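Local coordinates for glycosyltransferase (Rickettsia africae, PDB 7MI0), which probably transfers sugar residues to acceptor molecules as a GT-B glycosyltransferase, at residues A[182-194]-A[302-314]. Numbering follows the deposited sequence.
Sequences RGVNCDYFDPANL and FGRTIIEGQAMKK
Residues 182-194, irregular but for a closing 3-10 turn, run alongside helix 304-311, from Arg182 beside Phe302 to Pro191 beside Met312, where the CA atoms are 5.7 Å apart; no hydrogen bond joins the segments. Arg182 lays its aliphatic chain over one face of the Phe302 ring, a CH-pi contact with CG 3.4 Å from the ring centroid, almost on the normal. The chain bends at chi2 (-61°) and chi3 (94°) past the ring, and NH2 hydrogen-bonds to the carbonyl of Ile180. Val184 meets the helix with both methyls: CG2 packs 3.5 Å from Ile307 CG2, while CG1 reaches Ala311 CB. The contact belongs to the interdomain linker of a GT-B fold: the chain leaving edge strand 177-179 of the N-terminal Rossmann-like domain crosses here onto a C-terminal-domain helix. Glu308 CG makes a CH-pi contact over one face of the Phe189 ring and Tyr188 CD2 lies over the opposite face, both offset toward the rim. Ring and carboxylate planes lie 25° apart; past the rim near CZ, the carboxylate takes a salt bridge from Arg304 NE to Glu308 OE2 (3.3 Å), met from above its plane, and OE1 hydrogen-bonds with Tyr286 OH. Met312 SD makes a Met-aromatic contact at the Phe189 ring edge, and the folded chain of Met312 carries CE to 4.0 Å from Leu194 CD1. Arg369 ties both segments together, bonding through NH1 to the carbonyls of Phe189 and Ala311.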
ATOM      1  N   ARG A 182      -7.173  -1.688   1.652  1.00 38.31           N
ATOM      2  CA  ARG A 182      -6.048  -2.536   1.303  1.00 38.68           C
ATOM      3  C   ARG A 182      -5.934  -3.697   2.282  1.00 45.75           C
ATOM      4  O   ARG A 182      -6.191  -3.553   3.480  1.00 50.19           O
ATOM      5  CB  ARG A 182      -4.762  -1.715   1.294  1.00 45.11           C
ATOM      6  CG  ARG A 182      -4.777  -0.589   0.281  1.00 44.56           C
ATOM      7  CD  ARG A 182      -4.941  -1.136  -1.120  1.00 46.41           C
ATOM      8  NE  ARG A 182      -6.332  -1.152  -1.557  1.00 43.87           N
ATOM      9  CZ  ARG A 182      -6.746  -1.663  -2.709  1.00 43.85           C
ATOM     10  NH1 ARG A 182      -5.905  -2.252  -3.546  1.00 44.46           N
ATOM     11  NH2 ARG A 182      -8.037  -1.581  -3.030  1.00 38.18           N
ATOM     12  N   GLY A 183      -5.542  -4.857   1.766  1.00 42.16           N
ATOM     13  CA  GLY A 183      -5.455  -6.067   2.557  1.00 41.60           C
ATOM     14  C   GLY A 183      -4.026  -6.540   2.724  1.00 37.92           C
ATOM     15  O   GLY A 183      -3.167  -6.273   1.885  1.00 39.72           O
ATOM     16  N   VAL A 184      -3.783  -7.251   3.818  1.00 40.34           N
ATOM     17  CA  VAL A 184      -2.496  -7.875   4.100  1.00 41.91           C
ATOM     18  C   VAL A 184      -2.683  -9.384   4.060  1.00 43.46           C
ATOM     19  O   VAL A 184      -3.668  -9.912   4.588  1.00 39.60           O
ATOM     20  CB  VAL A 184      -1.931  -7.413   5.460  1.00 36.75           C
ATOM     21  CG1 VAL A 184      -0.873  -8.373   5.964  1.00 39.52           C
ATOM     22  CG2 VAL A 184      -1.335  -6.044   5.314  1.00 46.85           C
ATOM     23  N   ASN A 185      -1.750 -10.074   3.411  1.00 43.46           N
ATOM     24  CA  ASN A 185      -1.787 -11.531   3.318  1.00 39.70           C
ATOM     25  C   ASN A 185      -1.549 -12.113   4.703  1.00 42.81           C
ATOM     26  O   ASN A 185      -0.407 -12.239   5.147  1.00 44.70           O
ATOM     27  CB  ASN A 185      -0.739 -12.019   2.327  1.00 43.05           C
ATOM     28  CG  ASN A 185      -0.892 -13.484   1.992  1.00 43.24           C
ATOM     29  OD1 ASN A 185      -1.380 -14.272   2.799  1.00 49.44           O
ATOM     30  ND2 ASN A 185      -0.482 -13.859   0.785  1.00 53.39           N
ATOM     31  N   CYS A 186      -2.629 -12.479   5.393  1.00 45.42           N
ATOM     32  CA  CYS A 186      -2.497 -13.013   6.743  1.00 40.84           C
ATOM     33  C   CYS A 186      -1.950 -14.429   6.765  1.00 48.71           C
ATOM     34  O   CYS A 186      -1.636 -14.944   7.847  1.00 47.44           O
ATOM     35  CB  CYS A 186      -3.840 -12.958   7.454  1.00 38.16           C
ATOM     36  SG  CYS A 186      -4.264 -11.284   7.885  1.00 45.05           S
ATOM     37  N   ASP A 187      -1.832 -15.068   5.602  1.00 47.40           N
ATOM     38  CA  ASP A 187      -1.165 -16.357   5.540  1.00 41.05           C
ATOM     39  C   ASP A 187       0.348 -16.184   5.477  1.00 46.10           C
ATOM     40  O   ASP A 187       1.086 -16.967   6.084  1.00 51.47           O
ATOM     41  CB  ASP A 187      -1.693 -17.154   4.348  1.00 41.97           C
ATOM     42  CG  ASP A 187      -3.040 -17.808   4.636  1.00 57.94           C
ATOM     43  OD1 ASP A 187      -3.179 -18.441   5.705  1.00 62.90           O
ATOM     44  OD2 ASP A 187      -3.964 -17.687   3.802  1.00 61.81           O
ATOM     45  N   TYR A 188       0.829 -15.158   4.773  1.00 43.69           N
ATOM     46  CA  TYR A 188       2.263 -14.882   4.754  1.00 45.71           C
ATOM     47  C   TYR A 188       2.700 -14.176   6.034  1.00 45.67           C
ATOM     48  O   TYR A 188       3.606 -14.637   6.732  1.00 51.91           O
ATOM     49  CB  TYR A 188       2.634 -14.049   3.522  1.00 50.60           C
ATOM     50  CG  TYR A 188       4.100 -13.656   3.474  1.00 52.52           C
ATOM     51  CD1 TYR A 188       5.044 -14.496   2.899  1.00 51.98           C
ATOM     52  CD2 TYR A 188       4.537 -12.447   4.008  1.00 53.10           C
ATOM     53  CE1 TYR A 188       6.384 -14.145   2.858  1.00 58.49           C
ATOM     54  CE2 TYR A 188       5.872 -12.091   3.977  1.00 61.59           C
ATOM     55  CZ  TYR A 188       6.792 -12.945   3.399  1.00 68.79           C
ATOM     56  OH  TYR A 188       8.124 -12.594   3.357  1.00 82.94           O
ATOM     57  N   PHE A 189       2.072 -13.042   6.351  1.00 45.66           N
ATOM     58  CA  PHE A 189       2.326 -12.343   7.612  1.00 47.57           C
ATOM     59  C   PHE A 189       1.559 -13.065   8.715  1.00 46.51           C
ATOM     60  O   PHE A 189       0.450 -12.691   9.103  1.00 44.42           O
ATOM     61  CB  PHE A 189       1.930 -10.877   7.510  1.00 45.10           C
ATOM     62  CG  PHE A 189       2.792 -10.084   6.574  1.00 50.64           C
ATOM     63  CD1 PHE A 189       3.961  -9.488   7.024  1.00 50.95           C
ATOM     64  CD2 PHE A 189       2.440  -9.940   5.242  1.00 51.32           C
ATOM     65  CE1 PHE A 189       4.760  -8.762   6.161  1.00 49.76           C
ATOM     66  CE2 PHE A 189       3.238  -9.214   4.376  1.00 50.78           C
ATOM     67  CZ  PHE A 189       4.398  -8.626   4.839  1.00 46.94           C
ATOM     68  N   ASP A 190       2.172 -14.129   9.222  1.00 47.61           N
ATOM     69  CA  ASP A 190       1.571 -14.993  10.229  1.00 48.40           C
ATOM     70  C   ASP A 190       2.637 -15.369  11.249  1.00 50.02           C
ATOM     71  O   ASP A 190       3.565 -16.120  10.924  1.00 51.26           O
ATOM     72  CB  ASP A 190       0.970 -16.241   9.577  1.00 48.15           C
ATOM     73  CG  ASP A 190       0.315 -17.186  10.578  1.00 48.16           C
ATOM     74  OD1 ASP A 190       0.089 -16.792  11.745  1.00 47.88           O
ATOM     75  OD2 ASP A 190       0.021 -18.336  10.187  1.00 47.54           O
ATOM     76  N   PRO A 191       2.544 -14.864  12.483  1.00 52.10           N
ATOM     77  CA  PRO A 191       3.585 -15.163  13.481  1.00 48.03           C
ATOM     78  C   PRO A 191       3.757 -16.643  13.762  1.00 53.14           C
ATOM     79  O   PRO A 191       4.817 -17.040  14.259  1.00 58.64           O
ATOM     80  CB  PRO A 191       3.102 -14.409  14.725  1.00 39.81           C
ATOM     81  CG  PRO A 191       2.221 -13.329  14.189  1.00 44.13           C
ATOM     82  CD  PRO A 191       1.527 -13.938  13.007  1.00 44.12           C
ATOM     83  N   ALA A 192       2.755 -17.472  13.452  1.00 52.32           N
ATOM     84  CA  ALA A 192       2.881 -18.917  13.613  1.00 53.81           C
ATOM     85  C   ALA A 192       3.857 -19.538  12.622  1.00 55.76           C
ATOM     86  O   ALA A 192       4.192 -20.719  12.767  1.00 61.65           O
ATOM     87  CB  ALA A 192       1.508 -19.582  13.479  1.00 49.79           C
ATOM     88  N   ASN A 193       4.325 -18.779  11.632  1.00 56.60           N
ATOM     89  CA  ASN A 193       5.311 -19.260  10.675  1.00 59.88           C
ATOM     90  C   ASN A 193       6.745 -18.962  11.090  1.00 66.69           C
ATOM     91  O   ASN A 193       7.674 -19.500  10.480  1.00 71.71           O
ATOM     92  CB  ASN A 193       5.048 -18.651   9.295  1.00 56.82           C
ATOM     93  CG  ASN A 193       3.911 -19.335   8.566  1.00 67.11           C
ATOM     94  OD1 ASN A 193       3.295 -20.275   9.083  1.00 65.79           O
ATOM     95  ND2 ASN A 193       3.620 -18.864   7.357  1.00 69.79           N
ATOM     96  N   LEU A 194       6.947 -18.124  12.103  1.00 67.07           N
ATOM     97  CA  LEU A 194       8.295 -17.835  12.570  1.00 69.75           C
ATOM     98  C   LEU A 194       8.881 -19.044  13.290  1.00 77.28           C
ATOM     99  O   LEU A 194       8.215 -19.673  14.120  1.00 74.84           O
ATOM    100  CB  LEU A 194       8.280 -16.626  13.499  1.00 62.13           C
ATOM    101  CG  LEU A 194       7.699 -15.354  12.892  1.00 61.32           C
ATOM    102  CD1 LEU A 194       7.675 -14.248  13.930  1.00 60.57           C
ATOM    103  CD2 LEU A 194       8.489 -14.932  11.658  1.00 62.62           C
ATOM    104  N   PHE A 302      -2.709   4.896   2.305  1.00 71.40           N
ATOM    105  CA  PHE A 302      -2.882   3.835   3.286  1.00 73.94           C
ATOM    106  C   PHE A 302      -1.510   3.467   3.832  1.00 75.38           C
ATOM    107  O   PHE A 302      -0.513   3.513   3.102  1.00 76.06           O
ATOM    108  CB  PHE A 302      -3.566   2.605   2.680  1.00 68.86           C
ATOM    109  CG  PHE A 302      -2.707   1.855   1.700  1.00 71.96           C
ATOM    110  CD1 PHE A 302      -2.628   2.255   0.375  1.00 71.69           C
ATOM    111  CD2 PHE A 302      -1.984   0.743   2.103  1.00 72.37           C
ATOM    112  CE1 PHE A 302      -1.845   1.562  -0.528  1.00 74.57           C
ATOM    113  CE2 PHE A 302      -1.197   0.046   1.205  1.00 75.42           C
ATOM    114  CZ  PHE A 302      -1.127   0.455  -0.112  1.00 77.59           C
ATOM    115  N   GLY A 303      -1.465   3.116   5.114  1.00 62.99           N
ATOM    116  CA  GLY A 303      -0.215   2.735   5.736  1.00 61.97           C
ATOM    117  C   GLY A 303       0.021   1.243   5.650  1.00 60.23           C
ATOM    118  O   GLY A 303      -0.400   0.493   6.536  1.00 59.02           O
ATOM    119  N   ARG A 304       0.692   0.806   4.581  1.00 63.37           N
ATOM    120  CA  ARG A 304       0.926  -0.619   4.363  1.00 53.04           C
ATOM    121  C   ARG A 304       1.609  -1.261   5.563  1.00 49.76           C
ATOM    122  O   ARG A 304       1.162  -2.302   6.061  1.00 48.92           O
ATOM    123  CB  ARG A 304       1.767  -0.830   3.104  1.00 50.40           C
ATOM    124  CG  ARG A 304       1.865  -2.282   2.683  1.00 51.93           C
ATOM    125  CD  ARG A 304       2.966  -2.511   1.668  1.00 56.35           C
ATOM    126  NE  ARG A 304       4.259  -2.718   2.306  1.00 58.58           N
ATOM    127  CZ  ARG A 304       5.218  -1.805   2.378  1.00 66.12           C
ATOM    128  NH1 ARG A 304       5.074  -0.604   1.837  1.00 59.11           N
ATOM    129  NH2 ARG A 304       6.352  -2.105   3.009  1.00 73.58           N
ATOM    130  N   THR A 305       2.697  -0.651   6.044  1.00 50.67           N
ATOM    131  CA  THR A 305       3.450  -1.240   7.147  1.00 49.48           C
ATOM    132  C   THR A 305       2.685  -1.206   8.461  1.00 49.02           C
ATOM    133  O   THR A 305       3.019  -1.969   9.372  1.00 47.34           O
ATOM    134  CB  THR A 305       4.795  -0.537   7.327  1.00 47.84           C
ATOM    135  OG1 THR A 305       4.585   0.845   7.654  1.00 50.21           O
ATOM    136  CG2 THR A 305       5.623  -0.656   6.062  1.00 48.36           C
ATOM    137  N   ILE A 306       1.676  -0.345   8.588  1.00 47.40           N
ATOM    138  CA  ILE A 306       0.824  -0.393   9.771  1.00 43.56           C
ATOM    139  C   ILE A 306       0.031  -1.689   9.790  1.00 46.86           C
ATOM    140  O   ILE A 306       0.050  -2.440  10.773  1.00 45.52           O
ATOM    141  CB  ILE A 306      -0.106   0.828   9.821  1.00 46.29           C
ATOM    142  CG1 ILE A 306       0.712   2.105   9.993  1.00 51.36           C
ATOM    143  CG2 ILE A 306      -1.120   0.662  10.940  1.00 47.09           C
ATOM    144  CD1 ILE A 306       1.866   1.934  10.947  1.00 51.86           C
ATOM    145  N   ILE A 307      -0.678  -1.970   8.697  1.00 45.75           N
ATOM    146  CA  ILE A 307      -1.450  -3.202   8.605  1.00 47.65           C
ATOM    147  C   ILE A 307      -0.531  -4.415   8.717  1.00 41.34           C
ATOM    148  O   ILE A 307      -0.857  -5.398   9.393  1.00 37.76           O
ATOM    149  CB  ILE A 307      -2.270  -3.211   7.300  1.00 44.43           C
ATOM    150  CG1 ILE A 307      -2.885  -1.840   7.052  1.00 51.78           C
ATOM    151  CG2 ILE A 307      -3.401  -4.192   7.394  1.00 48.21           C
ATOM    152  CD1 ILE A 307      -3.732  -1.775   5.796  1.00 59.46           C
ATOM    153  N   GLU A 308       0.637  -4.361   8.073  1.00 40.37           N
ATOM    154  CA  GLU A 308       1.575  -5.476   8.158  1.00 44.13           C
ATOM    155  C   GLU A 308       2.053  -5.684   9.588  1.00 45.73           C
ATOM    156  O   GLU A 308       2.169  -6.823  10.052  1.00 45.20           O
ATOM    157  CB  GLU A 308       2.767  -5.244   7.232  1.00 48.99           C
ATOM    158  CG  GLU A 308       2.513  -5.614   5.789  1.00 50.20           C
ATOM    159  CD  GLU A 308       3.688  -5.288   4.888  1.00 54.69           C
ATOM    160  OE1 GLU A 308       4.690  -4.729   5.385  1.00 49.49           O
ATOM    161  OE2 GLU A 308       3.604  -5.591   3.678  1.00 56.99           O
ATOM    162  N   GLY A 309       2.332  -4.592  10.302  1.00 43.81           N
ATOM    163  CA  GLY A 309       2.751  -4.722  11.688  1.00 45.19           C
ATOM    164  C   GLY A 309       1.643  -5.235  12.589  1.00 42.52           C
ATOM    165  O   GLY A 309       1.886  -6.036  13.495  1.00 40.08           O
ATOM    166  N   GLN A 310       0.413  -4.772  12.363  1.00 42.65           N
ATOM    167  CA  GLN A 310      -0.713  -5.282  13.135  1.00 38.40           C
ATOM    168  C   GLN A 310      -0.915  -6.771  12.891  1.00 41.80           C
ATOM    169  O   GLN A 310      -1.243  -7.521  13.818  1.00 44.43           O
ATOM    170  CB  GLN A 310      -1.979  -4.506  12.787  1.00 38.56           C
ATOM    171  CG  GLN A 310      -2.067  -3.143  13.417  1.00 40.14           C
ATOM    172  CD  GLN A 310      -3.308  -2.398  12.976  1.00 45.60           C
ATOM    173  OE1 GLN A 310      -3.536  -2.200  11.780  1.00 47.21           O
ATOM    174  NE2 GLN A 310      -4.125  -1.985  13.941  1.00 45.40           N
ATOM    175  N   ALA A 311      -0.721  -7.221  11.648  1.00 42.21           N
ATOM    176  CA  ALA A 311      -0.844  -8.644  11.356  1.00 42.99           C
ATOM    177  C   ALA A 311       0.171  -9.469  12.142  1.00 46.43           C
ATOM    178  O   ALA A 311      -0.102 -10.625  12.491  1.00 41.95           O
ATOM    179  CB  ALA A 311      -0.676  -8.888   9.857  1.00 37.24           C
ATOM    180  N   MET A 312       1.333  -8.895  12.441  1.00 44.11           N
ATOM    181  CA  MET A 312       2.398  -9.616  13.114  1.00 42.35           C
ATOM    182  C   MET A 312       2.327  -9.500  14.633  1.00 44.56           C
ATOM    183  O   MET A 312       3.290  -9.873  15.313  1.00 46.94           O
ATOM    184  CB  MET A 312       3.756  -9.126  12.607  1.00 42.23           C
ATOM    185  CG  MET A 312       4.023  -9.453  11.147  1.00 41.61           C
ATOM    186  SD  MET A 312       3.933 -11.215  10.756  1.00 49.46           S
ATOM    187  CE  MET A 312       5.276 -11.858  11.752  1.00 48.25           C
ATOM    188  N   LYS A 313       1.210  -8.998  15.172  1.00 43.45           N
ATOM    189  CA  LYS A 313       0.975  -8.923  16.623  1.00 49.17           C
ATOM    190  C   LYS A 313       1.995  -8.015  17.314  1.00 44.11           C
ATOM    191  O   LYS A 313       2.544  -8.348  18.366  1.00 44.36           O
ATOM    192  CB  LYS A 313       0.968 -10.319  17.268  1.00 40.45           C
ATOM    193  CG  LYS A 313      -0.204 -11.215  16.882  1.00 40.13           C
ATOM    194  CD  LYS A 313      -0.103 -12.591  17.540  1.00 47.87           C
ATOM    195  CE  LYS A 313      -1.422 -13.361  17.458  1.00 55.73           C
ATOM    196  NZ  LYS A 313      -1.365 -14.699  18.114  1.00 65.25           N
ATOM    197  N   LYS A 314       2.232  -6.845  16.726  1.00 43.63           N
ATOM    198  CA  LYS A 314       3.202  -5.892  17.244  1.00 47.78           C
ATOM    199  C   LYS A 314       2.510  -4.652  17.802  1.00 42.57           C
ATOM    200  O   LYS A 314       1.347  -4.373  17.509  1.00 38.50           O
ATOM    201  CB  LYS A 314       4.196  -5.484  16.151  1.00 45.10           C
ATOM    202  CG  LYS A 314       4.942  -6.655  15.550  1.00 46.40           C
ATOM    203  CD  LYS A 314       5.675  -7.436  16.631  1.00 49.78           C
ATOM    204  CE  LYS A 314       6.161  -8.775  16.101  1.00 53.09           C
ATOM    205  NZ  LYS A 314       7.066  -9.475  17.048  1.00 63.60           N
TER